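Local coordinates for regulatory protein of LacI family (PDB 3BBL), which probably regulates transcription by binding operator DNA in response to a small effector held between two periplasmic-binding-protein-like lobes, at residues S10-E15 with E48-I53; R32-G35 with F40-P43; A103-D108 with A244-K249; I251-A256 with K266-Q271. All blocks are in the same frame, centred on the assembly; numbering follows the deposited sequence.

Contact 1: S10-E15 with E48-I53; sequences SWTQTE and EDRSQI. With EDO (1,2-ethanediol), chain B.
Glu-48 reaches Thr-12 and Gln-13 with the two oxygens of a single carboxylate, and the path of its side chain explains how. From CB the chain sets CG beside the backbone N, opposite the carbonyl carbon (chi1 -68°), and a bend at the next bond brings the carboxylate towards residues 10-15. At the tip, OE1 receives the hydroxyl of Thr-12 through its syn lone pair, 2.9 Å from OG1. OE2 takes the backbone N of Gln-13 at 3.0 Å, with a fairly straight bond (159°) that arrives on the syn side but 28° out of the carboxylate plane. Two bonds to different oxygens fix the rotation of the group. Both loops leave neighbouring parallel strands, 6-9 and 40-43, at their C-terminal ends, where loops of the periplasmic-binding-protein fold commonly border the interlobe cleft. Arg-50 approaches Thr-12 CB obliquely; its NH2 donates to a water at 2.8 Å that returns only a weak bond to Thr-12 OG1, while NE binds Ser-72 O. Trp-11 N holds O2 of an ethanediol, probably from the crystallisation liquor, at 3.0 Å, and ethanediol C2 sits over one face of the indole. Replacing Trp-11 by alanine is likely to leave Ser-28 OG of the second subunit without its NE1 partner and to open a gap against Leu-23, Leu-27 and Pro-43.

Contact 2: R32-G35 with F40-P43; sequences REAG and FVLP
Ala-34 on helix 23-36 and Phe-40 on strand 40-43 bring their backbones closest, with CA atoms 5.7 Å apart, near the end of the helix, shortly before the chain turns back into the sheet. The methyl of Ala-34 points at the strand. It rests against the main chain of Phe-40, its CB 4.3 Å from the backbone N, and it meets one branch of Val-41 at the same range, CB to CG2 4.3 Å. In Val-41, CG1 lies anti to the backbone N (chi1 175°), which leaves CG2 as the branch turned to Ala-34; CG2 also packs against Ile-251 of helix 243-258. Val-41 is further covered by Leu-27 and Met-30. Phe-40 offers only backbone here, because its CB points away from the helix and its ring packs on Met-6 and on Leu-42 of the second subunit. The arrangement is the closing step of a beta-alpha-beta crossover: strand 6-9, helix 23-36, then strand 40-43, which pairs with strand 6-9 through backbone bonds of Phe-40 and Leu-42. Strand 40-43 is the outermost on this side of the chain's sheet, and beyond it lies the second subunit, whose Val-41 packs on Pro-43. Only the Ala-34 methyl approaches the strand, meeting an apolar branch and a backbone N without any hydrogen bond between the two segments, which suggests that helix and strand are matched by shape: the small alanine lets the helix settle close to the strand backbone, and directional bonding is left to the strand pairing.

Contact 3: A103-D108 with A244-K249; sequences AWVDID and AEAGRK
Val-105 lies with CG1 opposite the backbone N (chi1 176°) and CG2 opposite the carbonyl carbon, a rotation that presents both methyls to helix 243-258. CG1 comes down beside Ala-246, 4.0 Å from its backbone O, while CG2 lies 4.1 Å from Lys-249 CB, the two side chains crossing at about a right angle. Ile-107, two residues along, brings its end to the same alanine: the bend at its second torsion (chi2 -57°) carries CD1 to within 4.2 Å of Ala-246 CB. The Ala-246 methyl is thus touched by two branched side chains of the strand. Lys-249 contributes its CB and backbone C; beyond CB the chain curls away, and NZ forms a salt bridge with Glu-245 OE2 (3.4 Å, weak as a hydrogen bond), in a network to which Arg-248 adds a long bridge. A change of Val-105 to alanine would probably open a gap over Ala-246 and deprive Lys-249 CB of the methyls it packs on. Asp-106 points away from the helix, to salt bridges with Arg-95 and Arg-138. The strand and helix segments run nearly antiparallel (172°), with axes 8.6 Å apart. Neighbouring strands complete the layer: Val-91 and Phe-93 of strand 90-93 pack on Val-105 and Ile-107 respectively, Ile-268 and Leu-270 of strand 267-275 extend the apolar surface, and Asp-108 N-caps helix 109-123 where strand 104-107 ends.

Contact 4: I251-A256 with K266-Q271; sequences IELLVA and KHILLQ
Helix 243-258 packs on the sheet of the alpha/beta lobe that the following strand, 267-275, joins, and Leu-253 is the side chain that spans them. Its CG is anti to the backbone N (chi1 179°), which extends the branch from the helix, and it is CD2 that touches the strand. This methyl stands 3.7 Å from Lys-266 O, against the main chain just where the strand begins, and 4.2 Å from Ile-268 CD1. Ile-268 answers with an extended chain (chi2 174°), so that the meeting is end methyl to end methyl. In the sheet, strand 267-275 runs parallel to 104-107 on one side and antiparallel to 237-240 on the other, and the helix lies across one face of this layer, where Leu-253 also reaches Val-91 of strand 90-93. The side chain of Lys-266 comes no nearer than 4.8 Å to residues 251-256; it leads away from the helix, and NZ makes a salt bridge with Asp-101. His-267, next along, points away from the helix too, and its ring stacks on Trp-104, on the other side of the strand from Leu-253.

In the fold
Contact 1 lies at the surface, while contacts 2 and 3 are buried and contact 4 partly so; the chemistry follows the place. Contact 1 joins two loops through carboxylate bonds, whereas the other three seat helices on one sheet mainly by apolar side chains, with some methyls resting on backbone atoms. Contacts 3 and 4 share helix 243-258, with centres about 6 Å apart, and their strands are neighbours, joined by probable backbone bonds such as Trp-104 O to Ile-268 N. Contact 2 is nested in the chain loop closed by contact 1 and touches it where Trp-11 packs on Pro-43; both border the second subunit. Ile-251 on Ala-34 and Arg-248 on Glu-33 tie contact 2 to the shared helix.

Contact 1: S10-E15 with E48-I53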
loop_
_atom_site.group_PDB
_atom_site.type_symbol
_atom_site.label_atom_id
_atom_site.label_comp_id
_atom_site.label_asym_id
_atom_site.label_seq_id
_atom_site.Cartn_x
_atom_site.Cartn_y
_atom_site.Cartn_z
ATOM N N SER A 10 -15.887 -5.402 1.501
ATOM C CA SER A 10 -15.153 -6.029 0.414
ATOM C C SER A 10 -14.497 -4.926 -0.408
ATOM O O SER A 10 -14.996 -3.806 -0.465
ATOM C CB SER A 10 -16.088 -6.856 -0.478
ATOM O OG SER A 10 -16.988 -6.026 -1.181
ATOM N N TRP A 11 -13.378 -5.242 -1.043
ATOM C CA TRP A 11 -12.691 -4.247 -1.853
ATOM C C TRP A 11 -12.265 -4.824 -3.186
ATOM O O TRP A 11 -11.975 -6.017 -3.296
ATOM C CB TRP A 11 -11.482 -3.681 -1.096
ATOM C CG TRP A 11 -10.490 -4.705 -0.655
ATOM C CD1 TRP A 11 -9.342 -5.070 -1.299
ATOM C CD2 TRP A 11 -10.532 -5.471 0.555
ATOM N NE1 TRP A 11 -8.657 -6.007 -0.556
ATOM C CE2 TRP A 11 -9.363 -6.267 0.586
ATOM C CE3 TRP A 11 -11.435 -5.550 1.621
ATOM C CZ2 TRP A 11 -9.083 -7.142 1.640
ATOM C CZ3 TRP A 11 -11.155 -6.420 2.670
ATOM C CH2 TRP A 11 -9.985 -7.199 2.675
ATOM N N THR A 12 -12.246 -3.968 -4.201
ATOM C CA THR A 12 -11.860 -4.379 -5.539
ATOM C C THR A 12 -10.385 -4.758 -5.555
ATOM O O THR A 12 -9.588 -4.246 -4.777
ATOM C CB THR A 12 -12.118 -3.257 -6.558
ATOM O OG1 THR A 12 -11.887 -3.754 -7.877
ATOM C CG2 THR A 12 -11.203 -2.082 -6.298
ATOM N N GLN A 13 -10.036 -5.677 -6.443
ATOM C CA GLN A 13 -8.665 -6.147 -6.558
ATOM C C GLN A 13 -7.736 -5.028 -7.006
ATOM O O GLN A 13 -7.963 -4.397 -8.036
ATOM C CB GLN A 13 -8.602 -7.293 -7.560
ATOM C CG GLN A 13 -7.259 -7.982 -7.623
ATOM C CD GLN A 13 -7.145 -8.896 -8.830
ATOM O OE1 GLN A 13 -8.008 -9.747 -9.067
ATOM N NE2 GLN A 13 -6.075 -8.725 -9.604
ATOM N N THR A 14 -6.686 -4.780 -6.230
ATOM C CA THR A 14 -5.732 -3.730 -6.567
ATOM C C THR A 14 -4.923 -4.139 -7.791
ATOM O O THR A 14 -4.298 -5.200 -7.804
ATOM C CB THR A 14 -4.742 -3.468 -5.420
ATOM O OG1 THR A 14 -5.462 -3.254 -4.199
ATOM C CG2 THR A 14 -3.906 -2.237 -5.720
ATOM N N GLU A 15 -4.937 -3.301 -8.822
ATOM C CA GLU A 15 -4.184 -3.598 -10.033
ATOM C C GLU A 15 -2.705 -3.706 -9.718
ATOM O O GLU A 15 -2.179 -2.972 -8.881
ATOM C CB GLU A 15 -4.380 -2.507 -11.094
ATOM C CG GLU A 15 -4.933 -1.188 -10.578
ATOM C CD GLU A 15 -6.414 -1.279 -10.272
ATOM O OE1 GLU A 15 -7.169 -1.758 -11.153
ATOM O OE2 GLU A 15 -6.822 -0.873 -9.159
ATOM N N GLU A 48 -15.645 -8.881 -8.922
ATOM C CA GLU A 48 -15.267 -7.862 -9.895
ATOM C C GLU A 48 -16.447 -7.481 -10.775
ATOM O O GLU A 48 -16.534 -6.347 -11.253
ATOM C CB GLU A 48 -14.076 -8.326 -10.737
ATOM C CG GLU A 48 -12.764 -8.437 -9.943
ATOM C CD GLU A 48 -12.512 -7.241 -9.013
ATOM O OE1 GLU A 48 -12.805 -6.091 -9.411
ATOM O OE2 GLU A 48 -12.009 -7.452 -7.884
ATOM N N ASP A 49 -17.353 -8.429 -10.993
ATOM C CA ASP A 49 -18.559 -8.147 -11.754
ATOM C C ASP A 49 -19.551 -7.705 -10.686
ATOM O O ASP A 49 -20.227 -8.530 -10.083
ATOM C CB ASP A 49 -19.065 -9.399 -12.468
ATOM C CG ASP A 49 -20.461 -9.212 -13.048
ATOM O OD1 ASP A 49 -20.773 -8.094 -13.510
ATOM O OD2 ASP A 49 -21.247 -10.184 -13.047
ATOM N N ARG A 50 -19.619 -6.402 -10.442
ATOM C CA ARG A 50 -20.499 -5.855 -9.413
ATOM C C ARG A 50 -21.957 -6.281 -9.517
ATOM O O ARG A 50 -22.699 -6.201 -8.537
ATOM C CB ARG A 50 -20.405 -4.326 -9.401
ATOM C CG ARG A 50 -19.067 -3.790 -8.924
ATOM C CD ARG A 50 -19.023 -2.271 -9.000
ATOM N NE ARG A 50 -17.747 -1.730 -8.533
ATOM C CZ ARG A 50 -16.565 -2.031 -9.065
ATOM N NH1 ARG A 50 -16.479 -2.872 -10.089
ATOM N NH2 ARG A 50 -15.460 -1.492 -8.570
ATOM N N SER A 51 -22.372 -6.735 -10.695
ATOM C CA SER A 51 -23.752 -7.167 -10.887
ATOM C C SER A 51 -24.035 -8.434 -10.081
ATOM O O SER A 51 -25.148 -8.631 -9.593
ATOM C CB SER A 51 -24.039 -7.413 -12.370
ATOM O OG SER A 51 -23.296 -8.510 -12.861
ATOM N N GLN A 52 -23.027 -9.292 -9.940
ATOM C CA GLN A 52 -23.185 -10.523 -9.174
ATOM C C GLN A 52 -23.244 -10.212 -7.678
ATOM O O GLN A 52 -22.217 -10.064 -7.015
ATOM C CB GLN A 52 -22.038 -11.482 -9.483
ATOM C CG GLN A 52 -22.117 -12.069 -10.882
ATOM C CD GLN A 52 -20.910 -12.921 -11.230
ATOM O OE1 GLN A 52 -19.799 -12.411 -11.394
ATOM N NE2 GLN A 52 -21.122 -14.230 -11.338
ATOM N N ILE A 53 -24.465 -10.122 -7.161
ATOM C CA ILE A 53 -24.715 -9.803 -5.760
ATOM C C ILE A 53 -25.042 -11.017 -4.894
ATOM O O ILE A 53 -25.523 -10.871 -3.768
ATOM C CB ILE A 53 -25.884 -8.815 -5.648
ATOM C CG1 ILE A 53 -27.090 -9.377 -6.408
ATOM C CG2 ILE A 53 -25.466 -7.447 -6.182
ATOM C CD1 ILE A 53 -28.255 -8.424 -6.521
HETATM C C1 EDO B . -11.074 -10.001 -1.503
HETATM O O1 EDO B . -11.751 -9.940 -2.753
HETATM C C2 EDO B . -11.447 -8.785 -0.643
HETATM O O2 EDO B . -12.677 -8.192 -1.081
HETATM O O HOH W 1 -13.033 -1.363 -9.908
#

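Contact 2: R32-G35 with F40-P43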
loop_
_atom_site.group_PDB
_atom_site.type_symbol
_atom_site.label_atom_id
_atom_site.label_comp_id
_atom_site.label_asym_id
_atom_site.label_seq_id
_atom_site.Cartn_x
_atom_site.Cartn_y
_atom_site.Cartn_z
ATOM N N ARG A 32 -10.565 -0.599 13.918
ATOM C CA ARG A 32 -10.350 -0.004 15.234
ATOM C C ARG A 32 -11.573 0.733 15.751
ATOM O O ARG A 32 -11.844 0.732 16.945
ATOM C CB ARG A 32 -9.157 0.947 15.196
ATOM C CG ARG A 32 -7.855 0.237 14.937
ATOM C CD ARG A 32 -6.668 1.124 15.239
ATOM N NE ARG A 32 -5.598 0.315 15.805
ATOM C CZ ARG A 32 -5.600 -0.161 17.047
ATOM N NH1 ARG A 32 -6.607 0.097 17.869
ATOM N NH2 ARG A 32 -4.610 -0.935 17.455
ATOM N N GLU A 33 -12.300 1.374 14.845
ATOM C CA GLU A 33 -13.507 2.102 15.206
ATOM C C GLU A 33 -14.623 1.143 15.590
ATOM O O GLU A 33 -15.315 1.357 16.580
ATOM C CB GLU A 33 -13.964 2.977 14.043
ATOM C CG GLU A 33 -13.281 4.321 14.005
ATOM C CD GLU A 33 -13.551 5.120 15.268
ATOM O OE1 GLU A 33 -14.748 5.284 15.622
ATOM O OE2 GLU A 33 -12.568 5.577 15.895
ATOM N N ALA A 34 -14.801 0.100 14.788
ATOM C CA ALA A 34 -15.820 -0.898 15.060
ATOM C C ALA A 34 -15.515 -1.519 16.418
ATOM O O ALA A 34 -16.381 -1.588 17.291
ATOM C CB ALA A 34 -15.807 -1.966 13.975
ATOM N N GLY A 35 -14.272 -1.954 16.589
ATOM C CA GLY A 35 -13.856 -2.562 17.839
ATOM C C GLY A 35 -14.202 -1.733 19.064
ATOM O O GLY A 35 -14.633 -2.268 20.084
ATOM N N PHE A 40 -17.210 -5.942 14.668
ATOM C CA PHE A 40 -16.100 -6.497 13.906
ATOM C C PHE A 40 -16.428 -6.270 12.444
ATOM O O PHE A 40 -17.601 -6.214 12.063
ATOM C CB PHE A 40 -15.939 -8.010 14.115
ATOM C CG PHE A 40 -15.428 -8.401 15.473
ATOM C CD1 PHE A 40 -16.298 -8.532 16.549
ATOM C CD2 PHE A 40 -14.077 -8.660 15.671
ATOM C CE1 PHE A 40 -15.833 -8.916 17.802
ATOM C CE2 PHE A 40 -13.600 -9.045 16.921
ATOM C CZ PHE A 40 -14.481 -9.174 17.989
ATOM N N VAL A 41 -15.390 -6.121 11.627
ATOM C CA VAL A 41 -15.576 -5.953 10.197
ATOM C C VAL A 41 -15.351 -7.340 9.622
ATOM O O VAL A 41 -14.367 -8.000 9.940
ATOM C CB VAL A 41 -14.544 -4.986 9.584
ATOM C CG1 VAL A 41 -14.706 -4.953 8.066
ATOM C CG2 VAL A 41 -14.720 -3.588 10.173
ATOM N N LEU A 42 -16.275 -7.793 8.789
ATOM C CA LEU A 42 -16.146 -9.101 8.190
ATOM C C LEU A 42 -15.873 -9.000 6.697
ATOM O O LEU A 42 -16.772 -8.705 5.911
ATOM C CB LEU A 42 -17.417 -9.909 8.419
ATOM C CG LEU A 42 -17.391 -11.333 7.868
ATOM C CD1 LEU A 42 -16.357 -12.150 8.623
ATOM C CD2 LEU A 42 -18.772 -11.961 7.989
ATOM N N PRO A 43 -14.618 -9.231 6.289
ATOM C CA PRO A 43 -14.256 -9.167 4.873
ATOM C C PRO A 43 -14.811 -10.375 4.132
ATOM O O PRO A 43 -14.848 -11.475 4.671
ATOM C CB PRO A 43 -12.731 -9.200 4.898
ATOM C CG PRO A 43 -12.391 -8.673 6.248
ATOM C CD PRO A 43 -13.415 -9.320 7.130
#

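Contact 3: A103-D108 with A244-K249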
loop_
_atom_site.group_PDB
_atom_site.type_symbol
_atom_site.label_atom_id
_atom_site.label_comp_id
_atom_site.label_asym_id
_atom_site.label_seq_id
_atom_site.Cartn_x
_atom_site.Cartn_y
_atom_site.Cartn_z
ATOM N N ALA A 103 -27.523 6.275 2.341
ATOM C CA ALA A 103 -26.494 6.756 3.259
ATOM C C ALA A 103 -25.097 6.647 2.652
ATOM O O ALA A 103 -24.739 5.618 2.078
ATOM C CB ALA A 103 -26.553 5.977 4.564
ATOM N N TRP A 104 -24.307 7.710 2.775
ATOM C CA TRP A 104 -22.956 7.685 2.243
ATOM C C TRP A 104 -21.969 8.662 2.848
ATOM O O TRP A 104 -22.339 9.684 3.439
ATOM C CB TRP A 104 -22.956 7.884 0.717
ATOM C CG TRP A 104 -23.613 9.158 0.202
ATOM C CD1 TRP A 104 -24.822 9.252 -0.428
ATOM C CD2 TRP A 104 -23.072 10.489 0.224
ATOM N NE1 TRP A 104 -25.066 10.553 -0.806
ATOM C CE2 TRP A 104 -24.012 11.331 -0.418
ATOM C CE3 TRP A 104 -21.888 11.050 0.721
ATOM C CZ2 TRP A 104 -23.801 12.705 -0.576
ATOM C CZ3 TRP A 104 -21.679 12.422 0.562
ATOM C CH2 TRP A 104 -22.636 13.231 -0.081
ATOM N N VAL A 105 -20.699 8.306 2.696
ATOM C CA VAL A 105 -19.581 9.116 3.131
ATOM C C VAL A 105 -18.718 9.215 1.876
ATOM O O VAL A 105 -18.501 8.216 1.190
ATOM C CB VAL A 105 -18.760 8.434 4.245
ATOM C CG1 VAL A 105 -17.545 9.290 4.585
ATOM C CG2 VAL A 105 -19.620 8.223 5.485
ATOM N N ASP A 106 -18.245 10.417 1.567
ATOM C CA ASP A 106 -17.411 10.604 0.393
ATOM C C ASP A 106 -16.453 11.770 0.550
ATOM O O ASP A 106 -16.634 12.632 1.405
ATOM C CB ASP A 106 -18.281 10.835 -0.845
ATOM C CG ASP A 106 -17.548 10.513 -2.137
ATOM O OD1 ASP A 106 -16.334 10.252 -2.080
ATOM O OD2 ASP A 106 -18.183 10.521 -3.206
ATOM N N ILE A 107 -15.423 11.773 -0.287
ATOM C CA ILE A 107 -14.435 12.833 -0.287
ATOM C C ILE A 107 -14.834 13.794 -1.406
ATOM O O ILE A 107 -15.234 13.362 -2.485
ATOM C CB ILE A 107 -13.023 12.277 -0.579
ATOM C CG1 ILE A 107 -12.720 11.093 0.350
ATOM C CG2 ILE A 107 -11.984 13.378 -0.409
ATOM C CD1 ILE A 107 -12.830 11.406 1.840
ATOM N N ASP A 108 -14.741 15.094 -1.145
ATOM C CA ASP A 108 -15.089 16.095 -2.149
ATOM C C ASP A 108 -13.964 16.181 -3.194
ATOM O O ASP A 108 -13.092 17.046 -3.109
ATOM C CB ASP A 108 -15.291 17.462 -1.480
ATOM C CG ASP A 108 -15.919 18.490 -2.413
ATOM O OD1 ASP A 108 -15.856 18.306 -3.648
ATOM O OD2 ASP A 108 -16.466 19.492 -1.906
ATOM N N ALA A 244 -8.667 7.669 6.606
ATOM C CA ALA A 244 -8.897 7.124 7.939
ATOM C C ALA A 244 -10.196 7.693 8.507
ATOM O O ALA A 244 -11.038 6.950 9.008
ATOM C CB ALA A 244 -7.724 7.451 8.863
ATOM N N GLU A 245 -10.361 9.009 8.410
ATOM C CA GLU A 245 -11.566 9.653 8.919
ATOM C C GLU A 245 -12.804 9.123 8.202
ATOM O O GLU A 245 -13.845 8.896 8.818
ATOM C CB GLU A 245 -11.469 11.173 8.766
ATOM C CG GLU A 245 -12.741 11.911 9.165
ATOM C CD GLU A 245 -12.605 13.434 9.117
ATOM O OE1 GLU A 245 -11.902 13.952 8.212
ATOM O OE2 GLU A 245 -13.217 14.119 9.976
ATOM N N ALA A 246 -12.692 8.918 6.896
ATOM C CA ALA A 246 -13.807 8.401 6.127
ATOM C C ALA A 246 -14.172 7.005 6.628
ATOM O O ALA A 246 -15.344 6.634 6.678
ATOM C CB ALA A 246 -13.442 8.353 4.647
ATOM N N GLY A 247 -13.159 6.233 6.997
ATOM C CA GLY A 247 -13.399 4.895 7.495
ATOM C C GLY A 247 -14.169 4.970 8.796
ATOM O O GLY A 247 -15.162 4.283 8.984
ATOM N N ARG A 248 -13.704 5.826 9.694
ATOM C CA ARG A 248 -14.340 6.013 10.984
ATOM C C ARG A 248 -15.785 6.477 10.818
ATOM O O ARG A 248 -16.675 6.004 11.515
ATOM C CB ARG A 248 -13.541 7.033 11.809
ATOM C CG ARG A 248 -14.227 7.486 13.093
ATOM C CD ARG A 248 -13.310 8.330 13.964
ATOM N NE ARG A 248 -13.014 9.647 13.395
ATOM C CZ ARG A 248 -13.893 10.638 13.280
ATOM N NH1 ARG A 248 -15.146 10.475 13.695
ATOM N NH2 ARG A 248 -13.515 11.801 12.757
ATOM N N LYS A 249 -16.011 7.399 9.887
ATOM C CA LYS A 249 -17.348 7.924 9.643
ATOM C C LYS A 249 -18.294 6.877 9.070
ATOM O O LYS A 249 -19.487 6.892 9.354
ATOM C CB LYS A 249 -17.285 9.129 8.697
ATOM C CG LYS A 249 -16.755 10.413 9.329
ATOM C CD LYS A 249 -17.640 10.869 10.482
ATOM C CE LYS A 249 -17.451 12.352 10.797
ATOM N NZ LYS A 249 -16.038 12.708 11.124
#

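Contact 4: I251-A256 with K266-Q271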
loop_
_atom_site.group_PDB
_atom_site.type_symbol
_atom_site.label_atom_id
_atom_site.label_comp_id
_atom_site.label_asym_id
_atom_site.label_seq_id
_atom_site.Cartn_x
_atom_site.Cartn_y
_atom_site.Cartn_z
ATOM N N ILE A 251 -18.229 3.491 9.589
ATOM C CA ILE A 251 -18.604 2.607 10.685
ATOM C C ILE A 251 -19.577 3.315 11.621
ATOM O O ILE A 251 -20.623 2.785 11.983
ATOM C CB ILE A 251 -17.357 2.174 11.488
ATOM C CG1 ILE A 251 -16.477 1.261 10.630
ATOM C CG2 ILE A 251 -17.773 1.468 12.771
ATOM C CD1 ILE A 251 -17.142 -0.045 10.228
ATOM N N GLU A 252 -19.219 4.536 11.989
ATOM C CA GLU A 252 -20.009 5.357 12.887
ATOM C C GLU A 252 -21.431 5.593 12.394
ATOM O O GLU A 252 -22.375 5.588 13.176
ATOM C CB GLU A 252 -19.294 6.684 13.066
ATOM C CG GLU A 252 -19.799 7.548 14.178
ATOM C CD GLU A 252 -18.878 8.722 14.417
ATOM O OE1 GLU A 252 -17.688 8.492 14.736
ATOM O OE2 GLU A 252 -19.340 9.872 14.275
ATOM N N LEU A 253 -21.583 5.798 11.093
ATOM C CA LEU A 253 -22.895 6.050 10.511
ATOM C C LEU A 253 -23.702 4.766 10.353
ATOM O O LEU A 253 -24.908 4.755 10.571
ATOM C CB LEU A 253 -22.737 6.734 9.149
ATOM C CG LEU A 253 -24.009 7.052 8.361
ATOM C CD1 LEU A 253 -24.922 7.935 9.193
ATOM C CD2 LEU A 253 -23.639 7.752 7.056
ATOM N N LEU A 254 -23.030 3.686 9.973
ATOM C CA LEU A 254 -23.703 2.410 9.782
ATOM C C LEU A 254 -24.146 1.814 11.113
ATOM O O LEU A 254 -25.224 1.235 11.214
ATOM C CB LEU A 254 -22.786 1.426 9.054
ATOM C CG LEU A 254 -23.405 0.058 8.767
ATOM C CD1 LEU A 254 -24.673 0.234 7.936
ATOM C CD2 LEU A 254 -22.404 -0.816 8.035
ATOM N N VAL A 255 -23.312 1.957 12.138
ATOM C CA VAL A 255 -23.651 1.431 13.454
ATOM C C VAL A 255 -24.907 2.127 13.977
ATOM O O VAL A 255 -25.754 1.499 14.608
ATOM C CB VAL A 255 -22.491 1.627 14.466
ATOM C CG1 VAL A 255 -22.958 1.281 15.871
ATOM C CG2 VAL A 255 -21.309 0.743 14.083
ATOM N N ALA A 256 -25.027 3.422 13.705
ATOM C CA ALA A 256 -26.191 4.179 14.141
ATOM C C ALA A 256 -27.435 3.694 13.398
ATOM O O ALA A 256 -28.502 3.558 13.989
ATOM C CB ALA A 256 -25.975 5.665 13.891
ATOM N N LYS A 266 -27.315 11.781 6.904
ATOM C CA LYS A 266 -26.886 10.494 6.371
ATOM C C LYS A 266 -25.957 10.643 5.170
ATOM O O LYS A 266 -25.584 9.653 4.539
ATOM C CB LYS A 266 -28.115 9.666 5.986
ATOM C CG LYS A 266 -29.084 10.389 5.059
ATOM C CD LYS A 266 -30.503 9.827 5.190
ATOM C CE LYS A 266 -30.646 8.445 4.568
ATOM N NZ LYS A 266 -30.703 8.515 3.080
ATOM N N HIS A 267 -25.601 11.885 4.855
ATOM C CA HIS A 267 -24.696 12.188 3.750
ATOM C C HIS A 267 -23.512 12.941 4.339
ATOM O O HIS A 267 -23.632 14.104 4.713
ATOM C CB HIS A 267 -25.382 13.072 2.703
ATOM C CG HIS A 267 -26.454 12.377 1.923
ATOM N ND1 HIS A 267 -27.253 13.033 1.011
ATOM C CD2 HIS A 267 -26.855 11.082 1.907
ATOM C CE1 HIS A 267 -28.099 12.175 0.468
ATOM N NE2 HIS A 267 -27.878 10.984 0.996
ATOM N N ILE A 268 -22.367 12.279 4.431
ATOM C CA ILE A 268 -21.193 12.923 4.991
ATOM C C ILE A 268 -20.136 13.169 3.924
ATOM O O ILE A 268 -19.589 12.231 3.338
ATOM C CB ILE A 268 -20.609 12.079 6.144
ATOM C CG1 ILE A 268 -21.672 11.914 7.236
ATOM C CG2 ILE A 268 -19.378 12.755 6.722
ATOM C CD1 ILE A 268 -21.274 10.977 8.350
ATOM N N LEU A 269 -19.872 14.448 3.670
ATOM C CA LEU A 269 -18.893 14.860 2.668
ATOM C C LEU A 269 -17.666 15.449 3.336
ATOM O O LEU A 269 -17.745 16.485 3.986
ATOM C CB LEU A 269 -19.505 15.894 1.722
ATOM C CG LEU A 269 -18.595 16.399 0.603
ATOM C CD1 LEU A 269 -18.249 15.256 -0.335
ATOM C CD2 LEU A 269 -19.285 17.522 -0.154
ATOM N N LEU A 270 -16.530 14.781 3.170
ATOM C CA LEU A 270 -15.280 15.231 3.759
ATOM C C LEU A 270 -14.432 15.987 2.737
ATOM O O LEU A 270 -14.463 15.690 1.544
ATOM C CB LEU A 270 -14.496 14.030 4.289
ATOM C CG LEU A 270 -15.236 13.139 5.287
ATOM C CD1 LEU A 270 -14.347 11.978 5.687
ATOM C CD2 LEU A 270 -15.631 13.945 6.509
ATOM N N GLN A 271 -13.664 16.959 3.215
ATOM C CA GLN A 271 -12.811 17.753 2.350
ATOM C C GLN A 271 -11.373 17.242 2.297
ATOM O O GLN A 271 -10.806 16.838 3.312
ATOM C CB GLN A 271 -12.798 19.212 2.819
ATOM C CG GLN A 271 -14.133 19.914 2.714
ATOM C CD GLN A 271 -14.719 19.837 1.318
ATOM O OE1 GLN A 271 -15.786 19.256 1.113
ATOM N NE2 GLN A 271 -14.022 20.417 0.348
#